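Alpha-rhamnosidase (Dictyoglomus thermophilum, PDB 6I60) probably hydrolyses terminal non-reducing alpha-L-rhamnose residues from alpha-L-rhamnosides, rhamnosylated natural flavonoids among them. Local coordinates at residues H480-G485 against N819-G824; G369-G374 against A800-E805; L204-E209 against Y232-N237. All coordinates share one frame; numbering follows the deposited sequence.

Contact 1. Residues H480-G485 against N819-G824; sequences HNIIWG and NHIMFG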
ATOM      1  N   HIS A 480      -7.195 -12.119   9.597  1.00 51.27           N
ATOM      2  CA  HIS A 480      -5.774 -12.198   9.925  1.00 49.52           C
ATOM      3  C   HIS A 480      -4.943 -12.549   8.697  1.00 49.74           C
ATOM      4  O   HIS A 480      -3.818 -12.057   8.538  1.00 47.33           O
ATOM      5  CB  HIS A 480      -5.555 -13.223  11.043  1.00 51.92           C
ATOM      6  CG  HIS A 480      -4.161 -13.773  11.104  1.00 58.86           C
ATOM      7  ND1 HIS A 480      -3.758 -14.870  10.371  1.00 55.83           N
ATOM      8  CD2 HIS A 480      -3.081 -13.385  11.822  1.00 54.14           C
ATOM      9  CE1 HIS A 480      -2.488 -15.127  10.628  1.00 45.39           C
ATOM     10  NE2 HIS A 480      -2.053 -14.241  11.506  1.00 45.21           N
ATOM     11  N   ASN A 481      -5.483 -13.391   7.811  1.00 50.57           N
ATOM     12  CA  ASN A 481      -4.738 -13.803   6.626  1.00 51.63           C
ATOM     13  C   ASN A 481      -4.610 -12.671   5.616  1.00 52.36           C
ATOM     14  O   ASN A 481      -3.597 -12.579   4.913  1.00 50.18           O
ATOM     15  CB  ASN A 481      -5.413 -15.015   5.980  1.00 47.19           C
ATOM     16  CG  ASN A 481      -5.130 -16.311   6.722  1.00 45.19           C
ATOM     17  OD1 ASN A 481      -5.021 -16.333   7.948  1.00 45.08           O
ATOM     18  ND2 ASN A 481      -5.012 -17.400   5.976  1.00 51.02           N
ATOM     19  N   ILE A 482      -5.620 -11.802   5.528  1.00 56.51           N
ATOM     20  CA  ILE A 482      -5.579 -10.703   4.568  1.00 50.92           C
ATOM     21  C   ILE A 482      -4.588  -9.635   5.020  1.00 53.47           C
ATOM     22  O   ILE A 482      -3.900  -9.018   4.196  1.00 56.31           O
ATOM     23  CB  ILE A 482      -6.995 -10.130   4.361  1.00 46.72           C
ATOM     24  CG1 ILE A 482      -7.856 -11.128   3.580  1.00 50.23           C
ATOM     25  CG2 ILE A 482      -6.949  -8.797   3.635  1.00 44.02           C
ATOM     26  CD1 ILE A 482      -9.318 -10.750   3.491  1.00 46.44           C
ATOM     27  N   ILE A 483      -4.481  -9.412   6.334  1.00 50.68           N
ATOM     28  CA  ILE A 483      -3.564  -8.397   6.850  1.00 46.79           C
ATOM     29  C   ILE A 483      -2.124  -8.755   6.505  1.00 50.33           C
ATOM     30  O   ILE A 483      -1.343  -7.906   6.058  1.00 43.50           O
ATOM     31  CB  ILE A 483      -3.755  -8.224   8.368  1.00 46.87           C
ATOM     32  CG1 ILE A 483      -5.024  -7.418   8.657  1.00 47.33           C
ATOM     33  CG2 ILE A 483      -2.534  -7.555   8.994  1.00 38.89           C
ATOM     34  CD1 ILE A 483      -5.106  -6.888  10.074  1.00 49.34           C
ATOM     35  N   TRP A 484      -1.751 -10.023   6.704  1.00 54.27           N
ATOM     36  CA  TRP A 484      -0.406 -10.462   6.345  1.00 47.35           C
ATOM     37  C   TRP A 484      -0.215 -10.511   4.837  1.00 49.44           C
ATOM     38  O   TRP A 484       0.889 -10.252   4.345  1.00 52.25           O
ATOM     39  CB  TRP A 484      -0.115 -11.832   6.954  1.00 43.26           C
ATOM     40  CG  TRP A 484       0.249 -11.780   8.401  1.00 48.34           C
ATOM     41  CD1 TRP A 484      -0.610 -11.763   9.461  1.00 44.83           C
ATOM     42  CD2 TRP A 484       1.570 -11.736   8.952  1.00 47.70           C
ATOM     43  NE1 TRP A 484       0.095 -11.710  10.638  1.00 48.14           N
ATOM     44  CE2 TRP A 484       1.436 -11.693  10.354  1.00 39.69           C
ATOM     45  CE3 TRP A 484       2.854 -11.726   8.398  1.00 44.63           C
ATOM     46  CZ2 TRP A 484       2.534 -11.645  11.209  1.00 36.96           C
ATOM     47  CZ3 TRP A 484       3.943 -11.677   9.249  1.00 46.24           C
ATOM     48  CH2 TRP A 484       3.777 -11.637  10.638  1.00 41.07           C
ATOM     49  N   GLY A 485      -1.271 -10.837   4.090  1.00 41.09           N
ATOM     50  CA  GLY A 485      -1.144 -10.908   2.644  1.00 48.98           C
ATOM     51  C   GLY A 485      -0.967  -9.546   2.004  1.00 53.19           C
ATOM     52  O   GLY A 485      -0.190  -9.391   1.057  1.00 56.74           O
ATOM     53  N   ASN A 819       0.136 -16.588  -1.745  1.00 53.73           N
ATOM     54  CA  ASN A 819       0.191 -15.304  -1.058  1.00 50.66           C
ATOM     55  C   ASN A 819      -0.255 -14.201  -2.016  1.00 50.80           C
ATOM     56  O   ASN A 819       0.481 -13.271  -2.336  1.00 50.97           O
ATOM     57  CB  ASN A 819       1.589 -15.043  -0.503  1.00 51.57           C
ATOM     58  CG  ASN A 819       1.592 -13.993   0.597  1.00 49.86           C
ATOM     59  OD1 ASN A 819       0.588 -13.322   0.834  1.00 46.49           O
ATOM     60  ND2 ASN A 819       2.726 -13.848   1.273  1.00 47.58           N
ATOM     61  N   HIS A 820      -1.493 -14.296  -2.486  1.00 51.06           N
ATOM     62  CA  HIS A 820      -2.077 -13.283  -3.348  1.00 52.74           C
ATOM     63  C   HIS A 820      -3.015 -12.380  -2.555  1.00 49.47           C
ATOM     64  O   HIS A 820      -3.502 -12.736  -1.480  1.00 54.84           O
ATOM     65  CB  HIS A 820      -2.829 -13.926  -4.515  1.00 56.92           C
ATOM     66  CG  HIS A 820      -1.992 -14.108  -5.742  1.00 58.14           C
ATOM     67  ND1 HIS A 820      -0.764 -14.735  -5.716  1.00 61.77           N
ATOM     68  CD2 HIS A 820      -2.199 -13.738  -7.028  1.00 52.06           C
ATOM     69  CE1 HIS A 820      -0.256 -14.749  -6.936  1.00 65.57           C
ATOM     70  NE2 HIS A 820      -1.105 -14.149  -7.750  1.00 58.21           N
ATOM     71  N   ILE A 821      -3.263 -11.197  -3.110  1.00 53.82           N
ATOM     72  CA  ILE A 821      -4.057 -10.173  -2.441  1.00 53.75           C
ATOM     73  C   ILE A 821      -5.302  -9.783  -3.225  1.00 55.87           C
ATOM     74  O   ILE A 821      -6.143  -9.042  -2.692  1.00 59.75           O
ATOM     75  CB  ILE A 821      -3.201  -8.921  -2.140  1.00 55.55           C
ATOM     76  CG1 ILE A 821      -3.874  -8.012  -1.105  1.00 53.64           C
ATOM     77  CG2 ILE A 821      -2.886  -8.165  -3.425  1.00 55.36           C
ATOM     78  CD1 ILE A 821      -4.492  -8.756   0.057  1.00 52.02           C
ATOM     79  N   MET A 822      -5.469 -10.270  -4.458  1.00 52.34           N
ATOM     80  CA  MET A 822      -6.601  -9.841  -5.274  1.00 54.07           C
ATOM     81  C   MET A 822      -7.931 -10.247  -4.649  1.00 55.96           C
ATOM     82  O   MET A 822      -8.914  -9.500  -4.723  1.00 58.12           O
ATOM     83  CB  MET A 822      -6.475 -10.409  -6.687  1.00 54.00           C
ATOM     84  CG  MET A 822      -5.939 -11.830  -6.741  1.00 60.97           C
ATOM     85  SD  MET A 822      -5.567 -12.354  -8.427  1.00 63.04           S
ATOM     86  CE  MET A 822      -5.808 -14.122  -8.299  1.00 58.04           C
ATOM     87  N   PHE A 823      -7.980 -11.420  -4.021  1.00 50.19           N
ATOM     88  CA  PHE A 823      -9.208 -11.888  -3.388  1.00 54.43           C
ATOM     89  C   PHE A 823      -9.424 -11.309  -1.994  1.00 54.44           C
ATOM     90  O   PHE A 823     -10.392 -11.694  -1.328  1.00 56.37           O
ATOM     91  CB  PHE A 823      -9.213 -13.420  -3.313  1.00 50.11           C
ATOM     92  CG  PHE A 823      -9.662 -14.091  -4.583  1.00 51.08           C
ATOM     93  CD1 PHE A 823     -10.935 -13.878  -5.085  1.00 48.41           C
ATOM     94  CD2 PHE A 823      -8.808 -14.937  -5.275  1.00 47.28           C
ATOM     95  CE1 PHE A 823     -11.349 -14.494  -6.252  1.00 44.42           C
ATOM     96  CE2 PHE A 823      -9.217 -15.556  -6.442  1.00 42.21           C
ATOM     97  CZ  PHE A 823     -10.490 -15.335  -6.930  1.00 41.89           C
ATOM     98  N   GLY A 824      -8.564 -10.398  -1.539  1.00 48.42           N
ATOM     99  CA  GLY A 824      -8.643  -9.840  -0.204  1.00 45.46           C
ATOM    100  C   GLY A 824      -9.659  -8.741   0.000  1.00 51.42           C
ATOM    101  O   GLY A 824      -9.712  -8.157   1.086  1.00 46.24           O
TER
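Ile482 lays the end of its side chain over the backbone of Gly824, its CD1 lying 3.6 Å from Gly824 O and 3.9 Å from Gly824 CA. The long branch reaches there because CG1 stands anti to the carbonyl carbon and the chain runs on extended (chi2 172°), so a methyl group meets a backbone that carries no side chain. The other branch, CG2, takes part in the apolar pairing with Ile821, at 4.3 Å from Ile821 CD1. Ile821 sends CG1 out anti to its own nitrogen (chi1 -164°) and then bends at chi2 (43°), which sets CD1 against the helix backbone as well, 4.1 Å from Gly485 C. One methyl thus bridges the two helix residues that meet the loop. Behind it, Gly824 N donates to Ile821 O at 3.0 Å, a turn that brings the glycine round to Ile482.

Gly485 suits its spot: with no side chain on this face of the helix, the loop 819-824 can come close, and Asn819 OD1 rests 3.5 Å from Gly485 CA. The other end of that amide, Asn819 ND2, has a weak hydrogen bond to Ser488 OG. No hydrogen bond joins the two segments directly; polar grip comes from just beyond them, where Asn489 ND2 donates to Asn819 O and, weakly, to Gly485 O. Asn481 of the same helix donates through ND2 to Thr802 O, tying it to an earlier part of the long loop. Helix 514-520 adds Glu516 against both Ile482 and Ile821. The arrangement is that of a helix, 473-488, packed on a connecting loop, as in the (alpha/alpha)6 barrel, the six-hairpin glycosidase domain of this family.

Contact 2. Residues G369-G374 against A800-E805; sequences GQNYTG and ATTLWE
With CG of Gln370 anti to its own nitrogen (chi1 167°) and the chain folded back by a bend at chi2 (77°), the terminal amide is delivered against Thr801, while Thr801 chi1 (38°) turns OG1 toward the backbone of Asn371. Two domains meet here: 369-374 comes from the concanavalin-like beta domain, where strand 371-373 pairs with 434-436, and 800-805 is a loop of the six-hairpin glycosidase domain.

Gln370 NE2 supplies two hydrogen bonds, one across the interface to Thr801 O at 3.0 Å and one within its own segment to Asn371 O at 3.2 Å. In both cases the donor sits well above the carbonyl plane, away from the lone-pair directions; an amide NH2 suits the place because it can serve two acceptors at once. Thr801 CB lies over one face of this amide, 3.4 Å from Gln370 NE2 and 3.6 Å from Gln370 OE1. The hydroxyl of Thr801 accepts from Asn371 N at 2.9 Å, so a beta-branched residue offers a polar arm to the backbone and a methyl, CG2, beside Gly369 O.

Asn371 and Thr802 point their side chains at each other, crossing nearly at right angles, yet their polar ends are engaged by others: Asn371 ND2 bonds Glu395 OE2, and Thr802 OG1 bonds His818 O. His480 and Trp484 of helix 473-488 also touch Gln370. What Thr802 gives this interface is its methyl: CG2 lies 3.5 Å from Asn371 O and 3.8 Å from Gln370 NE2.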
ATOM      1  N   GLY A 369       5.526 -20.706  11.060  1.00 41.12           N
ATOM      2  CA  GLY A 369       4.114 -20.674  11.376  1.00 42.58           C
ATOM      3  C   GLY A 369       3.302 -19.636  10.633  1.00 48.74           C
ATOM      4  O   GLY A 369       2.103 -19.505  10.903  1.00 41.89           O
ATOM      5  N   GLN A 370       3.907 -18.900   9.705  1.00 51.76           N
ATOM      6  CA  GLN A 370       3.204 -17.848   8.989  1.00 45.35           C
ATOM      7  C   GLN A 370       3.936 -17.573   7.685  1.00 48.27           C
ATOM      8  O   GLN A 370       5.167 -17.503   7.662  1.00 47.41           O
ATOM      9  CB  GLN A 370       3.106 -16.571   9.834  1.00 48.56           C
ATOM     10  CG  GLN A 370       2.667 -15.333   9.065  1.00 47.11           C
ATOM     11  CD  GLN A 370       1.178 -15.318   8.797  1.00 49.82           C
ATOM     12  OE1 GLN A 370       0.372 -15.581   9.689  1.00 50.57           O
ATOM     13  NE2 GLN A 370       0.802 -15.013   7.559  1.00 47.35           N
ATOM     14  N   ASN A 371       3.171 -17.434   6.605  1.00 45.78           N
ATOM     15  CA  ASN A 371       3.718 -17.055   5.307  1.00 45.82           C
ATOM     16  C   ASN A 371       3.929 -15.545   5.292  1.00 52.67           C
ATOM     17  O   ASN A 371       2.964 -14.774   5.233  1.00 50.56           O
ATOM     18  CB  ASN A 371       2.775 -17.495   4.191  1.00 47.95           C
ATOM     19  CG  ASN A 371       3.429 -17.464   2.825  1.00 47.55           C
ATOM     20  OD1 ASN A 371       4.465 -16.829   2.630  1.00 53.83           O
ATOM     21  ND2 ASN A 371       2.818 -18.147   1.866  1.00 45.76           N
ATOM     22  N   TYR A 372       5.189 -15.116   5.351  1.00 45.98           N
ATOM     23  CA  TYR A 372       5.507 -13.693   5.375  1.00 51.17           C
ATOM     24  C   TYR A 372       6.531 -13.354   4.301  1.00 54.53           C
ATOM     25  O   TYR A 372       6.820 -14.180   3.430  1.00 54.02           O
ATOM     26  CB  TYR A 372       6.017 -13.275   6.758  1.00 48.33           C
ATOM     27  CG  TYR A 372       7.357 -13.865   7.144  1.00 52.65           C
ATOM     28  CD1 TYR A 372       7.494 -15.225   7.401  1.00 48.97           C
ATOM     29  CD2 TYR A 372       8.482 -13.060   7.265  1.00 49.95           C
ATOM     30  CE1 TYR A 372       8.715 -15.767   7.757  1.00 48.41           C
ATOM     31  CE2 TYR A 372       9.709 -13.593   7.623  1.00 48.33           C
ATOM     32  CZ  TYR A 372       9.819 -14.947   7.867  1.00 51.04           C
ATOM     33  OH  TYR A 372      11.036 -15.482   8.225  1.00 49.92           O
ATOM     34  N   THR A 373       7.083 -12.142   4.350  1.00 54.81           N
ATOM     35  CA  THR A 373       8.015 -11.674   3.337  1.00 56.32           C
ATOM     36  C   THR A 373       9.252 -11.080   3.993  1.00 53.80           C
ATOM     37  O   THR A 373       9.192 -10.533   5.098  1.00 50.03           O
ATOM     38  CB  THR A 373       7.380 -10.625   2.421  1.00 54.70           C
ATOM     39  OG1 THR A 373       6.714  -9.634   3.213  1.00 65.73           O
ATOM     40  CG2 THR A 373       6.381 -11.279   1.503  1.00 47.40           C
ATOM     41  N   GLY A 374      10.373 -11.183   3.284  1.00 49.78           N
ATOM     42  CA  GLY A 374      11.635 -10.679   3.781  1.00 49.37           C
ATOM     43  C   GLY A 374      12.756 -11.688   3.659  1.00 46.48           C
ATOM     44  O   GLY A 374      12.876 -12.377   2.642  1.00 44.04           O
ATOM     45  N   ALA A 800      -3.658 -22.281   5.157  1.00 49.06           N
ATOM     46  CA  ALA A 800      -3.236 -21.011   4.581  1.00 47.82           C
ATOM     47  C   ALA A 800      -3.130 -19.961   5.680  1.00 50.22           C
ATOM     48  O   ALA A 800      -4.093 -19.726   6.417  1.00 47.40           O
ATOM     49  CB  ALA A 800      -4.210 -20.555   3.496  1.00 47.38           C
ATOM     50  N   THR A 801      -1.957 -19.341   5.793  1.00 52.39           N
ATOM     51  CA  THR A 801      -1.780 -18.188   6.663  1.00 49.61           C
ATOM     52  C   THR A 801      -1.941 -16.872   5.915  1.00 49.68           C
ATOM     53  O   THR A 801      -1.937 -15.810   6.546  1.00 54.18           O
ATOM     54  CB  THR A 801      -0.406 -18.227   7.342  1.00 53.16           C
ATOM     55  OG1 THR A 801       0.576 -18.714   6.417  1.00 50.84           O
ATOM     56  CG2 THR A 801      -0.444 -19.133   8.566  1.00 42.13           C
ATOM     57  N   THR A 802      -2.070 -16.925   4.594  1.00 50.54           N
ATOM     58  CA  THR A 802      -2.400 -15.758   3.786  1.00 46.65           C
ATOM     59  C   THR A 802      -3.528 -16.184   2.851  1.00 41.95           C
ATOM     60  O   THR A 802      -4.260 -17.148   3.104  1.00 48.99           O
ATOM     61  CB  THR A 802      -1.167 -15.225   3.040  1.00 49.42           C
ATOM     62  OG1 THR A 802      -0.439 -16.318   2.463  1.00 52.58           O
ATOM     63  CG2 THR A 802      -0.254 -14.461   3.988  1.00 44.18           C
ATOM     64  N   LEU A 803      -3.681 -15.472   1.742  1.00 49.49           N
ATOM     65  CA  LEU A 803      -4.716 -15.776   0.768  1.00 44.54           C
ATOM     66  C   LEU A 803      -4.093 -16.381  -0.484  1.00 50.10           C
ATOM     67  O   LEU A 803      -2.981 -16.022  -0.881  1.00 57.35           O
ATOM     68  CB  LEU A 803      -5.519 -14.523   0.409  1.00 44.24           C
ATOM     69  CG  LEU A 803      -6.931 -14.475   1.000  1.00 47.23           C
ATOM     70  CD1 LEU A 803      -6.887 -14.525   2.517  1.00 39.33           C
ATOM     71  CD2 LEU A 803      -7.671 -13.237   0.526  1.00 51.04           C
ATOM     72  N   TRP A 804      -4.821 -17.308  -1.099  1.00 52.95           N
ATOM     73  CA  TRP A 804      -4.343 -18.016  -2.275  1.00 50.05           C
ATOM     74  C   TRP A 804      -4.662 -17.243  -3.548  1.00 52.19           C
ATOM     75  O   TRP A 804      -5.539 -16.376  -3.580  1.00 50.92           O
ATOM     76  CB  TRP A 804      -4.971 -19.406  -2.366  1.00 52.33           C
ATOM     77  CG  TRP A 804      -4.525 -20.349  -1.306  1.00 51.14           C
ATOM     78  CD1 TRP A 804      -3.468 -20.193  -0.461  1.00 50.03           C
ATOM     79  CD2 TRP A 804      -5.128 -21.603  -0.971  1.00 52.45           C
ATOM     80  NE1 TRP A 804      -3.373 -21.274   0.381  1.00 53.01           N
ATOM     81  CE2 TRP A 804      -4.381 -22.155   0.089  1.00 54.75           C
ATOM     82  CE3 TRP A 804      -6.228 -22.313  -1.464  1.00 46.24           C
ATOM     83  CZ2 TRP A 804      -4.698 -23.383   0.665  1.00 53.32           C
ATOM     84  CZ3 TRP A 804      -6.539 -23.533  -0.892  1.00 54.65           C
ATOM     85  CH2 TRP A 804      -5.776 -24.056   0.161  1.00 53.15           C
ATOM     86  N   GLU A 805      -3.934 -17.583  -4.612  1.00 56.74           N
ATOM     87  CA  GLU A 805      -4.245 -17.053  -5.933  1.00 52.58           C
ATOM     88  C   GLU A 805      -5.479 -17.718  -6.528  1.00 54.10           C
ATOM     89  O   GLU A 805      -6.260 -17.059  -7.223  1.00 48.63           O
ATOM     90  CB  GLU A 805      -3.041 -17.235  -6.860  1.00 52.14           C
ATOM     91  CG  GLU A 805      -3.278 -16.823  -8.302  1.00 55.12           C
ATOM     92  CD  GLU A 805      -2.006 -16.844  -9.128  1.00 57.88           C
ATOM     93  OE1 GLU A 805      -1.009 -17.436  -8.666  1.00 59.28           O
ATOM     94  OE2 GLU A 805      -2.004 -16.267 -10.236  1.00 62.35           O
TER

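Contact 3. Residues L204-E209 against Y232-N237; sequences LYINGE and YDVSKN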
ATOM      1  N   LEU A 204      24.010   2.918   2.525  1.00 64.18           N
ATOM      2  CA  LEU A 204      24.873   4.062   2.786  1.00 60.83           C
ATOM      3  C   LEU A 204      25.570   3.920   4.133  1.00 59.14           C
ATOM      4  O   LEU A 204      24.955   3.524   5.127  1.00 55.56           O
ATOM      5  CB  LEU A 204      24.067   5.362   2.754  1.00 59.90           C
ATOM      6  CG  LEU A 204      24.815   6.633   3.150  1.00 60.18           C
ATOM      7  CD1 LEU A 204      25.835   7.008   2.088  1.00 57.99           C
ATOM      8  CD2 LEU A 204      23.833   7.764   3.382  1.00 59.15           C
ATOM      9  N   TYR A 205      26.860   4.254   4.157  1.00 64.11           N
ATOM     10  CA  TYR A 205      27.666   4.230   5.368  1.00 64.39           C
ATOM     11  C   TYR A 205      28.465   5.520   5.469  1.00 68.47           C
ATOM     12  O   TYR A 205      28.946   6.041   4.458  1.00 70.03           O
ATOM     13  CB  TYR A 205      28.618   3.028   5.388  1.00 59.85           C
ATOM     14  CG  TYR A 205      27.920   1.694   5.511  1.00 64.66           C
ATOM     15  CD1 TYR A 205      27.618   1.159   6.756  1.00 60.44           C
ATOM     16  CD2 TYR A 205      27.564   0.968   4.382  1.00 58.76           C
ATOM     17  CE1 TYR A 205      26.979  -0.060   6.874  1.00 53.70           C
ATOM     18  CE2 TYR A 205      26.925  -0.252   4.491  1.00 63.32           C
ATOM     19  CZ  TYR A 205      26.636  -0.761   5.739  1.00 55.68           C
ATOM     20  OH  TYR A 205      25.999  -1.976   5.852  1.00 58.89           O
ATOM     21  N   ILE A 206      28.600   6.033   6.690  1.00 68.00           N
ATOM     22  CA  ILE A 206      29.393   7.229   6.957  1.00 69.17           C
ATOM     23  C   ILE A 206      30.227   6.967   8.202  1.00 71.75           C
ATOM     24  O   ILE A 206      29.675   6.766   9.290  1.00 74.24           O
ATOM     25  CB  ILE A 206      28.523   8.484   7.148  1.00 64.44           C
ATOM     26  CG1 ILE A 206      28.008   8.981   5.797  1.00 64.26           C
ATOM     27  CG2 ILE A 206      29.312   9.579   7.852  1.00 61.45           C
ATOM     28  CD1 ILE A 206      27.421  10.372   5.836  1.00 65.99           C
ATOM     29  N   ASN A 207      31.552   6.960   8.044  1.00 63.84           N
ATOM     30  CA  ASN A 207      32.488   6.727   9.144  1.00 65.91           C
ATOM     31  C   ASN A 207      32.236   5.388   9.834  1.00 70.42           C
ATOM     32  O   ASN A 207      32.500   5.233  11.029  1.00 61.03           O
ATOM     33  CB  ASN A 207      32.446   7.871  10.161  1.00 71.94           C
ATOM     34  CG  ASN A 207      32.983   9.173   9.596  1.00 70.52           C
ATOM     35  OD1 ASN A 207      34.002   9.189   8.905  1.00 73.71           O
ATOM     36  ND2 ASN A 207      32.299  10.272   9.889  1.00 67.15           N
ATOM     37  N   GLY A 208      31.716   4.411   9.089  1.00 68.87           N
ATOM     38  CA  GLY A 208      31.556   3.060   9.572  1.00 65.89           C
ATOM     39  C   GLY A 208      30.148   2.687   9.989  1.00 67.94           C
ATOM     40  O   GLY A 208      29.851   1.492  10.105  1.00 70.53           O
ATOM     41  N   GLU A 209      29.278   3.665  10.214  1.00 63.91           N
ATOM     42  CA  GLU A 209      27.933   3.407  10.708  1.00 66.24           C
ATOM     43  C   GLU A 209      26.928   3.432   9.564  1.00 69.65           C
ATOM     44  O   GLU A 209      27.015   4.273   8.664  1.00 65.59           O
ATOM     45  CB  GLU A 209      27.537   4.435  11.769  1.00 68.08           C
ATOM     46  CG  GLU A 209      28.509   4.532  12.933  1.00 66.12           C
ATOM     47  CD  GLU A 209      28.769   5.963  13.352  1.00 68.73           C
ATOM     48  OE1 GLU A 209      28.713   6.250  14.566  1.00 76.51           O
ATOM     49  OE2 GLU A 209      29.030   6.804  12.466  1.00 77.00           O
ATOM     50  N   TYR A 232      19.026  11.890   3.770  1.00 66.92           N
ATOM     51  CA  TYR A 232      19.275  11.441   5.130  1.00 64.72           C
ATOM     52  C   TYR A 232      19.890  12.566   5.952  1.00 70.76           C
ATOM     53  O   TYR A 232      20.577  13.445   5.422  1.00 66.48           O
ATOM     54  CB  TYR A 232      20.202  10.223   5.148  1.00 62.07           C
ATOM     55  CG  TYR A 232      19.577   8.967   4.592  1.00 63.79           C
ATOM     56  CD1 TYR A 232      18.610   8.272   5.306  1.00 62.66           C
ATOM     57  CD2 TYR A 232      19.959   8.471   3.352  1.00 69.34           C
ATOM     58  CE1 TYR A 232      18.037   7.121   4.800  1.00 63.59           C
ATOM     59  CE2 TYR A 232      19.394   7.319   2.839  1.00 72.46           C
ATOM     60  CZ  TYR A 232      18.434   6.648   3.566  1.00 69.01           C
ATOM     61  OH  TYR A 232      17.868   5.501   3.055  1.00 68.07           O
ATOM     62  N   ASP A 233      19.633  12.528   7.257  1.00 68.17           N
ATOM     63  CA  ASP A 233      20.218  13.467   8.207  1.00 68.31           C
ATOM     64  C   ASP A 233      21.439  12.803   8.828  1.00 59.23           C
ATOM     65  O   ASP A 233      21.309  11.885   9.644  1.00 60.37           O
ATOM     66  CB  ASP A 233      19.202  13.872   9.272  1.00 72.96           C
ATOM     67  CG  ASP A 233      19.855  14.480  10.500  1.00 77.75           C
ATOM     68  OD1 ASP A 233      20.726  15.362  10.342  1.00 79.03           O
ATOM     69  OD2 ASP A 233      19.499  14.074  11.626  1.00 79.34           O
ATOM     70  N   VAL A 234      22.624  13.263   8.439  1.00 63.46           N
ATOM     71  CA  VAL A 234      23.870  12.669   8.909  1.00 72.71           C
ATOM     72  C   VAL A 234      24.654  13.701   9.705  1.00 70.62           C
ATOM     73  O   VAL A 234      25.890  13.695   9.704  1.00 72.00           O
ATOM     74  CB  VAL A 234      24.704  12.124   7.735  1.00 67.92           C
ATOM     75  CG1 VAL A 234      23.991  10.951   7.088  1.00 64.62           C
ATOM     76  CG2 VAL A 234      24.965  13.223   6.714  1.00 65.13           C
ATOM     77  N   SER A 235      23.938  14.595  10.392  1.00 69.05           N
ATOM     78  CA  SER A 235      24.596  15.621  11.192  1.00 65.69           C
ATOM     79  C   SER A 235      25.483  14.994  12.261  1.00 74.21           C
ATOM     80  O   SER A 235      26.705  15.183  12.266  1.00 79.23           O
ATOM     81  CB  SER A 235      23.553  16.541  11.824  1.00 67.60           C
ATOM     82  OG  SER A 235      22.843  17.259  10.832  1.00 66.56           O
ATOM     83  N   LYS A 236      24.886  14.218  13.165  1.00 77.80           N
ATOM     84  CA  LYS A 236      25.641  13.617  14.259  1.00 74.89           C
ATOM     85  C   LYS A 236      26.411  12.390  13.787  1.00 72.52           C
ATOM     86  O   LYS A 236      26.514  11.396  14.512  1.00 71.94           O
ATOM     87  CB  LYS A 236      24.707  13.243  15.414  1.00 80.33           C
ATOM     88  CG  LYS A 236      24.065  14.433  16.120  1.00 85.65           C
ATOM     89  CD  LYS A 236      25.037  15.594  16.268  1.00 84.38           C
ATOM     90  CE  LYS A 236      25.089  16.090  17.704  1.00 79.72           C
ATOM     91  NZ  LYS A 236      26.471  16.469  18.109  1.00 70.57           N
ATOM     92  N   ASN A 237      26.952  12.453  12.569  1.00 75.78           N
ATOM     93  CA  ASN A 237      27.779  11.378  12.036  1.00 72.91           C
ATOM     94  C   ASN A 237      29.050  11.905  11.381  1.00 70.80           C
ATOM     95  O   ASN A 237      29.775  11.119  10.759  1.00 74.93           O
ATOM     96  CB  ASN A 237      26.995  10.541  11.015  1.00 73.88           C
ATOM     97  CG  ASN A 237      26.020   9.583  11.666  1.00 74.14           C
ATOM     98  OD1 ASN A 237      24.857   9.502  11.271  1.00 68.29           O
ATOM     99  ND2 ASN A 237      26.492   8.839  12.661  1.00 80.33           N
TER
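Strand 201-206 ends in a type I' beta turn from Ile206 to Glu209 and returns as the short strand 209-210, a tight beta hairpin; strand 226-233 meanwhile runs out into a short turn, 234-237. Strand 201-206 pairs with 242-250 and strand 226-233 with 189-199, so the two segments belong to different layers of a beta-sandwich, in the beta domain that follows the immunoglobulin-like one. Their CA atoms are 9.6 Å apart at Leu204 and Tyr232, leaving room for side chains between the layers, and close to 6.8 Å at Ile206 and Asn237. The turn carries the Asn-Gly pair familiar from type I' hairpins: Asn207 tolerates the positive phi (58°) of its first corner, and Gly208 takes the still larger one (102°) of the second.

Between the layers, the side chains of Leu204 and Tyr232 lie antiparallel, side by side, Leu204 CD2 reaching Tyr232 CD2 at 3.9 Å, while the phenol oxygen, Tyr232 OH, bonds Tyr202 OH. Next along, Ile206 meets Val234 at about a right angle, its CD1 3.7 Å from Val234 CG1. Its other branch, CG2, lies anti to the backbone N and thereby reaches the backbone of Asn237. Branched aliphatic residues suit this interior, where Val194 and Ile245 of neighbouring strands add to the same apolar layer.

Polar groups close the margin of the sandwich. Glu209, at the exposed border, brings OE2 to 3.3 Å from Asn237 ND2, its carboxylate plane steeply turned against the amide. Asn207 works from both ends: OD1 receives Ala244 N, and ND2 donates to Asn237 O at 2.8 Å, lying in that carbonyl's plane.

Followed from the N terminus, the chain first closes contact 3, a short loop of 22 residues that joins two layers of the beta domain after the immunoglobulin-like one, before either of the others opens. Contact 2 then opens at 369-374 in the concanavalin-like domain, and contact 1 opens at 480-485 on helix 473-488. Both wait several hundred residues, until the long loop between helices 792-797 and 826-835, where 800-805 closes contact 2 before 819-824 closes contact 1; the two loops therefore cross. That loop ties helix 473-488 to the concanavalin-like domain, and its two parts touch, His820 N probably bonding Leu803 O. Contact 3 stands apart, its nearest atoms about 17 Å from contact 2.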